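Local coordinates for ABC-type branched-chain amino acid transport systems periplasmic component-like protein (Thermomonospora curvata, PDB 4N03) that binds palmitic acid between its two lobes and probably delivers fatty acids to an ABC transporter, at residues I34-A39 and V100-H105; K123-P128 and A318-S323; D169-V174 and A225-A230. All blocks are in the same frame, centred on the assembly; numbering follows the deposited sequence. Where two conformers were deposited one is given.

Contact 1 (I34-A39 and V100-H105); sequences IKLGIA and VLAIPH
In the Rossmann-like first lobe of a type I periplasmic binding protein, whose parallel sheet has strand order 2-1-3-4, the run V100-H105 passes alongside strand 33-40 and leads into strand 103-107, its sheet neighbour. Three backbone bonds give the evidence. L101 N reaches K35 O at 2.9 Å and 172°, close to the line of the carbonyl. G37 N meets A102 O in the carbonyl plane, also at 2.9 Å. A39 N donates to H105 O at 2.9 Å. Between the first two, A102 N is buried without a partner, so the pairing is incomplete before the strand proper begins. V100 packs against bare backbone: its CG1 lies 3.7 Å from G37 N, where glycine presents no side chain. R336 bonds V100 O and L101 O from outside.

At P104 the chain turns a corner. The proline ring crosses the L36 side chain at about a right angle, P104 CD 3.8 Å from L36 CB and 3.2 Å from G37 O, with Y61 of helix 47-66 also against it. A glycine in its place would probably open a gap over L36 CB and leave the corner freer to flex. Beyond it, the nearest atoms of the H105 side chain and the bound palmitic acid are about 6 Å apart. With CG opposite the main-chain nitrogen (chi1 172°), H105 NE2 is hydrogen-bonded to T40 OG1, and I38 CG2 lies at the ring edge, 3.5 Å from H105 CD2.

Contact 2 (K123-P128 and A318-S323); sequences KMFTIP and ASIVVS
This is a purely apolar helix-on-sheet contact: F125 and I127, from the segment that carries edge strand 126-129, meet I320 and V321 of helix 309-330. Its scale is modest, 176 Å² buried in all, and the backbones stay well apart, with 8.3 Å between I127 CA and V321 CA. Side chains alone bridge the distance. The closest approach is I127 CD1 to I320 CG2 at 3.7 Å. The I127 CD1 methyl, at the end of an extended branch (chi2 170°), also lies 4.2 Å from V321 CB, so it rests on two neighbouring helix residues. F125 reaches out with CG opposite its main-chain nitrogen (chi1 -180°), and I320 CG2 sits at the rim of the ring, near its plane, 4.1 Å from F125 CZ. V321 CG2 is 4.2 Å from F125 CE2. I320 CG2 therefore touches both F125 and I127.

The lobe is Rossmann-like, and in this type I periplasmic binding fold helix 309-330 returns to the first lobe after the chain has laid down five of the seven strands of the second lobe's sheet. L339, I340 and H343 of helix 336-343 also pack on F125, the H343 ring at about 35° to it, while Y61 of helix 47-66 touches V321. Within the strand segment, T126 OG1 donates to M124 O at 2.9 Å from above the carbonyl plane.

Contact 3 (D169-V174 and A225-A230); sequences DKLGHV and AILLSA
A chi1 of -165° swings the H173 imidazole opposite its own main-chain nitrogen, and a chi1 of -54° places S229 OG opposite the S229 carbonyl carbon, so that the two polar ends meet across the strands. H173 NE2 and S229 OG are 2.8 Å apart, a nearly straight bond (164°) that either could donate, with the hydroxyl near the plane of the ring at its edge. S229 OG also bonds S254 OG, and H173 ND1 and T188 OG1 make a weak second bond on the ring. One face of the imidazole is taken by L227 CB, 3.8 Å from the ring centroid, in a CH-pi contact.

The strands 170-174 and 225-229 are parallel neighbours in the Rossmann-like second lobe, joined through successive beta-alpha-beta crossovers by way of strand 198-204. The staggered bonding is that of a parallel pair. G172 brackets I226: its N bonds A225 O at 2.9 Å and its O accepts L227 N at 2.8 Å. V174 does the same around L228, with its N on L227 O and its O taking S229 N at 2.9 Å. At the start of the pair the bond from A225 N to K170 O is weak, 3.4 Å. On the face opposite the histidine, the V174 and L228 side chains run alongside each other in one direction, and V174 CG1 is 3.7 Å from L228 CD1.

In the fold
From the N terminus, contact 1 closes first: the chain leaves strand 33-40, builds two helices and strand 74-81, and returns at V100-H105. After helix 109-122, contact 2 opens at 123-128 and closes only at 318-323, a loop that takes in most of the second lobe. Contact 3, 169-174 with 225-230, is nested inside it. Contacts 1 and 2 share a sheet, where I103 N probably bonds F125 O and I103 O probably bonds I127 N; their centres are about 8 Å apart. Contact 3 lies on the opposite side of the chain's centre, its own centre about 36 Å from that of contact 1, and ties two strands of the seven-stranded mixed sheet of the second lobe.

Contact 1 (I34-A39 and V100-H105)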
ATOM      1  N   ILE A  34      -9.026  20.793  12.021  1.00 13.22           N
ATOM      2  CA  ILE A  34      -7.737  20.291  11.520  1.00 13.36           C
ATOM      3  C   ILE A  34      -8.021  19.755  10.106  1.00 13.94           C
ATOM      4  O   ILE A  34      -8.759  18.780   9.954  1.00 14.41           O
ATOM      5  CB  ILE A  34      -7.199  19.159  12.381  1.00 12.62           C
ATOM      6  CG1 ILE A  34      -6.897  19.637  13.800  1.00 13.80           C
ATOM      7  CG2 ILE A  34      -5.959  18.544  11.743  1.00 14.38           C
ATOM      8  CD1 ILE A  34      -6.800  18.533  14.803  1.00 15.68           C
ATOM      9  N   LYS A  35      -7.458  20.411   9.097  1.00 14.12           N
ATOM     10  CA  LYS A  35      -7.598  19.996   7.710  0.60 13.61           C
ATOM     11  C   LYS A  35      -6.469  19.070   7.292  1.00 12.67           C
ATOM     12  O   LYS A  35      -5.280  19.383   7.502  1.00 13.30           O
ATOM     13  CB  LYS A  35      -7.583  21.213   6.789  0.60 15.10           C
ATOM     14  CG  LYS A  35      -8.819  22.084   6.894  0.60 17.64           C
ATOM     15  CD  LYS A  35      -8.841  23.233   5.899  0.60 20.65           C
ATOM     16  CE  LYS A  35      -7.771  24.263   6.207  0.60 24.59           C
ATOM     17  NZ  LYS A  35      -7.523  25.338   5.225  0.60 26.13           N
ATOM     18  N   LEU A  36      -6.833  17.931   6.733  1.00 12.56           N
ATOM     19  CA  LEU A  36      -5.911  16.942   6.237  1.00 12.19           C
ATOM     20  C   LEU A  36      -6.133  16.776   4.756  1.00 11.98           C
ATOM     21  O   LEU A  36      -7.264  16.886   4.269  1.00 14.89           O
ATOM     22  CB  LEU A  36      -6.110  15.612   6.960  1.00 12.65           C
ATOM     23  CG  LEU A  36      -5.973  15.680   8.477  1.00 12.17           C
ATOM     24  CD1 LEU A  36      -6.255  14.316   9.066  1.00 13.74           C
ATOM     25  CD2 LEU A  36      -4.587  16.146   8.882  1.00 11.85           C
ATOM     26  N   GLY A  37      -5.085  16.481   4.001  1.00 12.71           N
ATOM     27  CA  GLY A  37      -5.192  16.258   2.578  1.00 11.95           C
ATOM     28  C   GLY A  37      -5.107  14.802   2.195  1.00 11.93           C
ATOM     29  O   GLY A  37      -4.318  14.045   2.769  1.00 11.84           O
ATOM     30  N   ILE A  38      -5.852  14.434   1.163  1.00 11.27           N
ATOM     31  CA  ILE A  38      -5.867  13.124   0.586  1.00 11.56           C
ATOM     32  C   ILE A  38      -5.646  13.292  -0.908  1.00 11.86           C
ATOM     33  O   ILE A  38      -6.410  14.003  -1.574  1.00 13.36           O
ATOM     34  CB  ILE A  38      -7.134  12.355   0.882  1.00 12.72           C
ATOM     35  CG1 ILE A  38      -7.161  11.999   2.375  1.00 13.92           C
ATOM     36  CG2 ILE A  38      -7.212  11.094   0.002  1.00 13.06           C
ATOM     37  CD1 ILE A  38      -8.409  11.286   2.823  1.00 14.92           C
ATOM     38  N   ALA A  39      -4.607  12.650  -1.452  1.00 10.82           N
ATOM     39  CA  ALA A  39      -4.303  12.654  -2.906  1.00 10.82           C
ATOM     40  C   ALA A  39      -4.318  11.213  -3.362  1.00 10.91           C
ATOM     41  O   ALA A  39      -3.396  10.470  -3.041  1.00 11.78           O
ATOM     42  CB  ALA A  39      -2.975  13.331  -3.177  1.00 12.38           C
ATOM     43  N   VAL A 100      -3.373  22.381   4.340  1.00 13.71           N
ATOM     44  CA  VAL A 100      -3.593  21.173   5.102  1.00 12.51           C
ATOM     45  C   VAL A 100      -2.404  20.980   6.028  1.00 11.21           C
ATOM     46  O   VAL A 100      -1.278  21.365   5.703  1.00 12.93           O
ATOM     47  CB  VAL A 100      -3.825  19.907   4.229  1.00 12.39           C
ATOM     48  CG1 VAL A 100      -5.007  20.096   3.283  1.00 13.55           C
ATOM     49  CG2 VAL A 100      -2.608  19.496   3.457  1.00 13.91           C
ATOM     50  N   LEU A 101      -2.613  20.336   7.145  1.00 11.30           N
ATOM     51  CA  LEU A 101      -1.537  20.107   8.075  1.00 11.14           C
ATOM     52  C   LEU A 101      -0.638  18.952   7.654  1.00 11.25           C
ATOM     53  O   LEU A 101       0.606  19.052   7.839  1.00 11.54           O
ATOM     54  CB  LEU A 101      -2.124  19.818   9.476  1.00 10.90           C
ATOM     55  CG  LEU A 101      -1.059  19.549  10.559  1.00 11.20           C
ATOM     56  CD1 LEU A 101      -0.187  20.732  10.859  1.00 12.53           C
ATOM     57  CD2 LEU A 101      -1.774  19.127  11.838  1.00 12.82           C
ATOM     58  N   ALA A 102      -1.239  17.891   7.157  1.00 11.05           N
ATOM     59  CA  ALA A 102      -0.587  16.630   6.829  1.00 10.76           C
ATOM     60  C   ALA A 102      -1.385  15.990   5.698  1.00 10.92           C
ATOM     61  O   ALA A 102      -2.527  16.396   5.425  1.00 11.33           O
ATOM     62  CB  ALA A 102      -0.565  15.726   8.050  1.00 11.06           C
ATOM     63  N   ILE A 103      -0.783  14.968   5.090  1.00 10.68           N
ATOM     64  CA  ILE A 103      -1.372  14.184   3.985  1.00  9.54           C
ATOM     65  C   ILE A 103      -1.366  12.731   4.408  1.00 10.15           C
ATOM     66  O   ILE A 103      -0.405  11.991   4.157  1.00 11.17           O
ATOM     67  CB  ILE A 103      -0.653  14.398   2.666  1.00 10.59           C
ATOM     68  CG1 ILE A 103      -0.760  15.864   2.273  1.00 12.23           C
ATOM     69  CG2 ILE A 103      -1.266  13.500   1.624  1.00 11.00           C
ATOM     70  CD1 ILE A 103       0.005  16.195   0.997  1.00 13.97           C
ATOM     71  N   PRO A 104      -2.455  12.275   5.071  1.00  9.90           N
ATOM     72  CA  PRO A 104      -2.491  10.899   5.552  1.00 10.02           C
ATOM     73  C   PRO A 104      -2.837   9.822   4.566  1.00  9.80           C
ATOM     74  O   PRO A 104      -2.847   8.662   4.905  1.00  9.88           O
ATOM     75  CB  PRO A 104      -3.539  10.946   6.647  1.00 11.59           C
ATOM     76  CG  PRO A 104      -4.492  12.009   6.195  1.00 11.46           C
ATOM     77  CD  PRO A 104      -3.553  13.067   5.672  1.00 10.46           C
ATOM     78  N   HIS A 105      -3.115  10.213   3.322  1.00 10.78           N
ATOM     79  CA  HIS A 105      -3.204   9.250   2.226  1.00 10.57           C
ATOM     80  C   HIS A 105      -2.735   9.915   0.965  1.00 10.67           C
ATOM     81  O   HIS A 105      -3.322  10.877   0.501  1.00 11.55           O
ATOM     82  CB  HIS A 105      -4.638   8.709   2.053  1.00 10.93           C
ATOM     83  CG  HIS A 105      -4.802   7.860   0.831  1.00 12.06           C
ATOM     84  ND1 HIS A 105      -3.949   6.832   0.515  1.00 11.71           N
ATOM     85  CD2 HIS A 105      -5.719   7.897  -0.163  1.00 13.46           C
ATOM     86  CE1 HIS A 105      -4.321   6.305  -0.637  1.00 11.14           C
ATOM     87  NE2 HIS A 105      -5.401   6.915  -1.065  1.00 13.04           N
TER

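Contact 2 (K123-P128 and A318-S323)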
ATOM      1  N   LYS A 123       7.993  20.070   5.400  1.00 12.22           N
ATOM      2  CA  LYS A 123       7.859  19.253   6.604  1.00 12.25           C
ATOM      3  C   LYS A 123       6.479  18.584   6.674  1.00 12.24           C
ATOM      4  O   LYS A 123       5.867  18.467   7.739  1.00 13.06           O
ATOM      5  CB  LYS A 123       8.146  20.073   7.868  1.00 15.35           C
ATOM      6  CG  LYS A 123       9.549  20.678   7.879  1.00 18.12           C
ATOM      7  CD  LYS A 123       9.814  21.461   9.150  1.00 24.36           C
ATOM      8  CE  LYS A 123      11.291  21.663   9.437  1.00 31.51           C
ATOM      9  NZ  LYS A 123      12.136  22.138   8.308  1.00 36.65           N
HETATM   10  N   MSE A 124       6.016  18.080   5.543  1.00 11.49           N
HETATM   11  CA  MSE A 124       4.644  17.556   5.413  1.00 11.45           C
HETATM   12  C   MSE A 124       4.613  16.099   5.770  1.00 11.01           C
HETATM   13  O   MSE A 124       5.086  15.265   5.007  1.00 11.89           O
HETATM   14  CB  MSE A 124       4.210  17.736   3.952  1.00 11.94           C
HETATM   15  CG  MSE A 124       2.741  17.298   3.699  1.00 12.01           C
HETATM   16 SE   MSE A 124       1.456  18.502   4.497  0.65 12.30          SE
HETATM   17  CE  MSE A 124       1.374  19.712   2.924  1.00 15.58           C
ATOM     18  N   PHE A 125       3.991  15.758   6.907  1.00 10.86           N
ATOM     19  CA  PHE A 125       3.819  14.365   7.247  1.00 10.68           C
ATOM     20  C   PHE A 125       2.937  13.707   6.240  1.00 10.35           C
ATOM     21  O   PHE A 125       1.790  14.145   6.051  1.00 11.15           O
ATOM     22  CB  PHE A 125       3.234  14.241   8.678  1.00 10.94           C
ATOM     23  CG  PHE A 125       3.002  12.842   9.162  1.00 11.18           C
ATOM     24  CD1 PHE A 125       3.822  11.784   8.787  1.00 11.83           C
ATOM     25  CD2 PHE A 125       1.929  12.566  10.022  1.00 12.14           C
ATOM     26  CE1 PHE A 125       3.588  10.505   9.243  1.00 12.31           C
ATOM     27  CE2 PHE A 125       1.750  11.282  10.495  1.00 13.38           C
ATOM     28  CZ  PHE A 125       2.538  10.248  10.095  1.00 13.14           C
ATOM     29  N   THR A 126       3.414  12.684   5.555  1.00  9.84           N
ATOM     30  CA  THR A 126       2.777  12.029   4.454  1.00  9.54           C
ATOM     31  C   THR A 126       2.768  10.543   4.697  1.00 10.52           C
ATOM     32  O   THR A 126       3.846   9.980   4.957  1.00 10.93           O
ATOM     33  CB  THR A 126       3.511  12.395   3.152  1.00 10.58           C
ATOM     34  OG1 THR A 126       3.544  13.801   2.973  1.00 11.20           O
ATOM     35  CG2 THR A 126       2.855  11.784   1.978  1.00 11.34           C
ATOM     36  N   ILE A 127       1.594   9.903   4.559  1.00 10.34           N
ATOM     37  CA  ILE A 127       1.480   8.483   4.663  1.00 10.57           C
ATOM     38  C   ILE A 127       1.061   7.929   3.326  1.00 11.10           C
ATOM     39  O   ILE A 127      -0.142   7.974   2.948  1.00 12.42           O
ATOM     40  CB  ILE A 127       0.486   8.017   5.749  1.00 11.09           C
ATOM     41  CG1 ILE A 127       0.742   8.688   7.081  1.00 11.35           C
ATOM     42  CG2 ILE A 127       0.477   6.496   5.855  1.00 12.58           C
ATOM     43  CD1 ILE A 127      -0.343   8.469   8.125  1.00 12.18           C
ATOM     44  N   PRO A 128       2.018   7.455   2.527  1.00 10.99           N
ATOM     45  CA  PRO A 128       1.637   6.913   1.212  1.00 12.61           C
ATOM     46  C   PRO A 128       0.901   5.578   1.269  1.00 12.83           C
ATOM     47  O   PRO A 128       1.051   4.807   2.196  1.00 13.20           O
ATOM     48  CB  PRO A 128       3.000   6.692   0.526  1.00 12.41           C
ATOM     49  CG  PRO A 128       3.985   7.464   1.316  1.00 12.89           C
ATOM     50  CD  PRO A 128       3.475   7.428   2.705  1.00 11.03           C
ATOM     51  N   ALA A 318      -5.467   6.369   8.769  1.00 10.64           N
ATOM     52  CA  ALA A 318      -6.181   7.320   9.596  1.00 10.95           C
ATOM     53  C   ALA A 318      -5.817   7.107  11.075  1.00 11.27           C
ATOM     54  O   ALA A 318      -5.624   8.067  11.819  1.00 12.40           O
ATOM     55  CB  ALA A 318      -7.670   7.217   9.358  1.00 11.22           C
ATOM     56  N   SER A 319      -5.741   5.871  11.495  1.00 12.86           N
ATOM     57  CA  SER A 319      -5.379   5.554  12.869  1.00 13.58           C
ATOM     58  C   SER A 319      -3.989   6.141  13.193  1.00 13.07           C
ATOM     59  O   SER A 319      -3.759   6.716  14.257  1.00 14.18           O
ATOM     60  CB  SER A 319      -5.346   4.054  13.059  1.00 16.72           C
ATOM     61  OG  SER A 319      -4.961   3.726  14.371  1.00 21.68           O
ATOM     62  N   ILE A 320      -3.026   6.006  12.275  1.00 11.92           N
ATOM     63  CA  ILE A 320      -1.665   6.529  12.461  1.00 11.66           C
ATOM     64  C   ILE A 320      -1.696   8.038  12.630  1.00 11.48           C
ATOM     65  O   ILE A 320      -1.083   8.590  13.565  1.00 11.54           O
ATOM     66  CB  ILE A 320      -0.740   6.125  11.286  1.00 12.14           C
ATOM     67  CG1 ILE A 320      -0.483   4.623  11.306  1.00 13.23           C
ATOM     68  CG2 ILE A 320       0.581   6.904  11.386  1.00 12.76           C
ATOM     69  CD1 ILE A 320       0.123   4.102  10.021  1.00 15.02           C
ATOM     70  N   VAL A 321      -2.345   8.768  11.722  1.00 11.13           N
ATOM     71  CA  VAL A 321      -2.328  10.202  11.812  1.00 11.01           C
ATOM     72  C   VAL A 321      -3.053  10.705  13.068  1.00 11.82           C
ATOM     73  O   VAL A 321      -2.637  11.662  13.714  1.00 12.11           O
ATOM     74  CB  VAL A 321      -2.834  10.894  10.521  1.00 11.13           C
ATOM     75  CG1 VAL A 321      -4.356  10.846  10.378  1.00 11.12           C
ATOM     76  CG2 VAL A 321      -2.341  12.328  10.502  1.00 12.17           C
ATOM     77  N   VAL A 322      -4.161  10.064  13.434  1.00 11.40           N
ATOM     78  CA  VAL A 322      -4.926  10.471  14.623  1.00 12.62           C
ATOM     79  C   VAL A 322      -4.092  10.231  15.894  1.00 12.62           C
ATOM     80  O   VAL A 322      -4.100  11.068  16.787  1.00 13.11           O
ATOM     81  CB  VAL A 322      -6.336   9.830  14.670  1.00 13.10           C
ATOM     82  CG1 VAL A 322      -6.968  10.078  15.999  1.00 14.14           C
ATOM     83  CG2 VAL A 322      -7.173  10.361  13.529  1.00 14.32           C
ATOM     84  N   SER A 323      -3.413   9.095  15.989  1.00 13.29           N
ATOM     85  CA  SER A 323      -2.559   8.842  17.145  0.60 13.17           C
ATOM     86  C   SER A 323      -1.533   9.985  17.292  1.00 13.24           C
ATOM     87  O   SER A 323      -1.290  10.495  18.382  1.00 14.65           O
ATOM     88  CB  SER A 323      -1.822   7.500  17.002  0.60 14.47           C
ATOM     89  OG  SER A 323      -2.716   6.415  17.215  0.60 14.75           O
TER

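Contact 3 (D169-V174 and A225-A230)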
ATOM      1  N   ASP A 169      15.338 -22.708 -11.837  1.00 12.90           N
ATOM      2  CA  ASP A 169      14.118 -22.252 -12.519  1.00 12.15           C
ATOM      3  C   ASP A 169      14.225 -20.784 -12.896  1.00 12.38           C
ATOM      4  O   ASP A 169      15.107 -20.042 -12.449  1.00 13.43           O
ATOM      5  CB  ASP A 169      12.887 -22.486 -11.645  1.00 12.93           C
ATOM      6  CG  ASP A 169      12.409 -23.929 -11.639  1.00 14.04           C
ATOM      7  OD1 ASP A 169      12.948 -24.770 -12.369  1.00 15.37           O
ATOM      8  OD2 ASP A 169      11.424 -24.156 -10.878  1.00 15.32           O
ATOM      9  N   LYS A 170      13.274 -20.358 -13.707  1.00 11.78           N
ATOM     10  CA  LYS A 170      13.201 -19.023 -14.248  1.00 11.57           C
ATOM     11  C   LYS A 170      11.901 -18.316 -13.806  1.00 10.94           C
ATOM     12  O   LYS A 170      10.767 -18.852 -13.940  1.00 12.42           O
ATOM     13  CB  LYS A 170      13.214 -19.071 -15.774  1.00 12.62           C
ATOM     14  CG  LYS A 170      13.207 -17.693 -16.449  1.00 13.61           C
ATOM     15  CD  LYS A 170      13.192 -17.816 -17.961  1.00 14.74           C
ATOM     16  CE  LYS A 170      14.452 -18.404 -18.546  1.00 17.37           C
ATOM     17  NZ  LYS A 170      14.354 -18.441 -20.056  1.00 19.75           N
ATOM     18  N   LEU A 171      12.047 -17.103 -13.298  1.00  9.92           N
ATOM     19  CA  LEU A 171      10.941 -16.243 -12.935  1.00 10.69           C
ATOM     20  C   LEU A 171      10.747 -15.219 -14.011  1.00 11.50           C
ATOM     21  O   LEU A 171      11.706 -14.585 -14.416  1.00 13.85           O
ATOM     22  CB  LEU A 171      11.281 -15.510 -11.613  1.00 10.64           C
ATOM     23  CG  LEU A 171      11.783 -16.358 -10.448  1.00 12.42           C
ATOM     24  CD1 LEU A 171      12.112 -15.443  -9.280  1.00 12.51           C
ATOM     25  CD2 LEU A 171      10.737 -17.370 -10.048  1.00 13.32           C
ATOM     26  N   GLY A 172       9.502 -15.011 -14.448  1.00 10.25           N
ATOM     27  CA  GLY A 172       9.175 -13.906 -15.328  1.00 10.30           C
ATOM     28  C   GLY A 172       8.451 -12.844 -14.586  1.00 10.24           C
ATOM     29  O   GLY A 172       7.347 -13.124 -14.099  1.00 14.35           O
ATOM     30  N   HIS A 173       8.984 -11.627 -14.534  1.00  9.47           N
ATOM     31  CA  HIS A 173       8.386 -10.557 -13.743  1.00  9.32           C
ATOM     32  C   HIS A 173       7.931  -9.442 -14.645  1.00  9.71           C
ATOM     33  O   HIS A 173       8.717  -8.766 -15.307  1.00 10.15           O
ATOM     34  CB  HIS A 173       9.409 -10.071 -12.715  1.00  9.55           C
ATOM     35  CG  HIS A 173       8.804  -9.243 -11.622  1.00  9.47           C
ATOM     36  ND1 HIS A 173       9.462  -9.036 -10.444  1.00 10.18           N
ATOM     37  CD2 HIS A 173       7.607  -8.585 -11.543  1.00  9.26           C
ATOM     38  CE1 HIS A 173       8.705  -8.267  -9.679  1.00  9.24           C
ATOM     39  NE2 HIS A 173       7.572  -7.984 -10.319  1.00  9.56           N
ATOM     40  N   VAL A 174       6.611  -9.278 -14.724  1.00  9.50           N
ATOM     41  CA  VAL A 174       5.962  -8.214 -15.448  1.00  9.86           C
ATOM     42  C   VAL A 174       5.791  -7.072 -14.487  1.00  9.10           C
ATOM     43  O   VAL A 174       5.159  -7.272 -13.417  1.00  9.86           O
ATOM     44  CB  VAL A 174       4.580  -8.683 -15.976  1.00 10.18           C
ATOM     45  CG1 VAL A 174       3.844  -7.538 -16.662  1.00 12.08           C
ATOM     46  CG2 VAL A 174       4.707  -9.869 -16.927  1.00 11.26           C
ATOM     47  N   ALA A 225       7.544 -19.499 -13.088  1.00 11.25           N
ATOM     48  CA  ALA A 225       6.641 -18.747 -12.237  1.00 10.89           C
ATOM     49  C   ALA A 225       6.536 -17.387 -12.830  1.00 11.09           C
ATOM     50  O   ALA A 225       7.456 -16.897 -13.489  1.00 11.76           O
ATOM     51  CB  ALA A 225       7.167 -18.667 -10.794  1.00 11.81           C
ATOM     52  N   ILE A 226       5.379 -16.749 -12.627  1.00 10.71           N
ATOM     53  CA  ILE A 226       5.065 -15.435 -13.179  1.00 10.49           C
ATOM     54  C   ILE A 226       4.878 -14.492 -12.024  1.00 10.61           C
ATOM     55  O   ILE A 226       4.023 -14.745 -11.166  1.00 11.30           O
ATOM     56  CB  ILE A 226       3.783 -15.479 -14.035  1.00 11.09           C
ATOM     57  CG1 ILE A 226       3.950 -16.455 -15.217  1.00 12.03           C
ATOM     58  CG2 ILE A 226       3.406 -14.092 -14.515  1.00 13.07           C
ATOM     59  CD1 ILE A 226       2.640 -16.783 -15.920  1.00 15.22           C
ATOM     60  N   LEU A 227       5.579 -13.386 -11.985  1.00  9.86           N
ATOM     61  CA  LEU A 227       5.465 -12.351 -10.971  1.00  9.30           C
ATOM     62  C   LEU A 227       4.899 -11.122 -11.633  1.00  9.89           C
ATOM     63  O   LEU A 227       5.187 -10.840 -12.799  1.00  9.98           O
ATOM     64  CB  LEU A 227       6.822 -12.040 -10.331  1.00  9.42           C
ATOM     65  CG  LEU A 227       7.284 -13.007  -9.238  1.00 11.89           C
ATOM     66  CD1 LEU A 227       7.257 -14.482  -9.590  1.00 13.86           C
ATOM     67  CD2 LEU A 227       8.682 -12.593  -8.790  1.00 12.81           C
ATOM     68  N   LEU A 228       4.044 -10.410 -10.887  1.00  9.32           N
ATOM     69  CA  LEU A 228       3.325  -9.266 -11.439  1.00  9.30           C
ATOM     70  C   LEU A 228       3.313  -8.118 -10.466  1.00  9.39           C
ATOM     71  O   LEU A 228       2.759  -8.231  -9.374  1.00 10.45           O
ATOM     72  CB  LEU A 228       1.898  -9.634 -11.804  1.00 10.03           C
ATOM     73  CG  LEU A 228       1.044  -8.525 -12.418  1.00 11.20           C
ATOM     74  CD1 LEU A 228       1.605  -8.025 -13.745  1.00 11.23           C
ATOM     75  CD2 LEU A 228      -0.398  -8.947 -12.609  1.00 12.11           C
ATOM     76  N   SER A 229       3.825  -6.974 -10.887  1.00  8.92           N
ATOM     77  CA  SER A 229       3.726  -5.736 -10.137  1.00  8.97           C
ATOM     78  C   SER A 229       3.039  -4.717 -10.990  1.00  9.02           C
ATOM     79  O   SER A 229       3.616  -4.034 -11.821  1.00 10.29           O
ATOM     80  CB  SER A 229       5.106  -5.264  -9.682  1.00  9.86           C
ATOM     81  OG  SER A 229       5.778  -6.276  -8.958  1.00  9.96           O
ATOM     82  N   ALA A 230       1.713  -4.706 -10.835  1.00  9.31           N
ATOM     83  CA  ALA A 230       0.813  -3.897 -11.661  1.00 10.25           C
ATOM     84  C   ALA A 230      -0.478  -3.754 -10.852  1.00 10.33           C
ATOM     85  O   ALA A 230      -0.469  -3.926  -9.620  1.00 10.72           O
ATOM     86  CB  ALA A 230       0.591  -4.577 -12.975  1.00 10.05           C
TER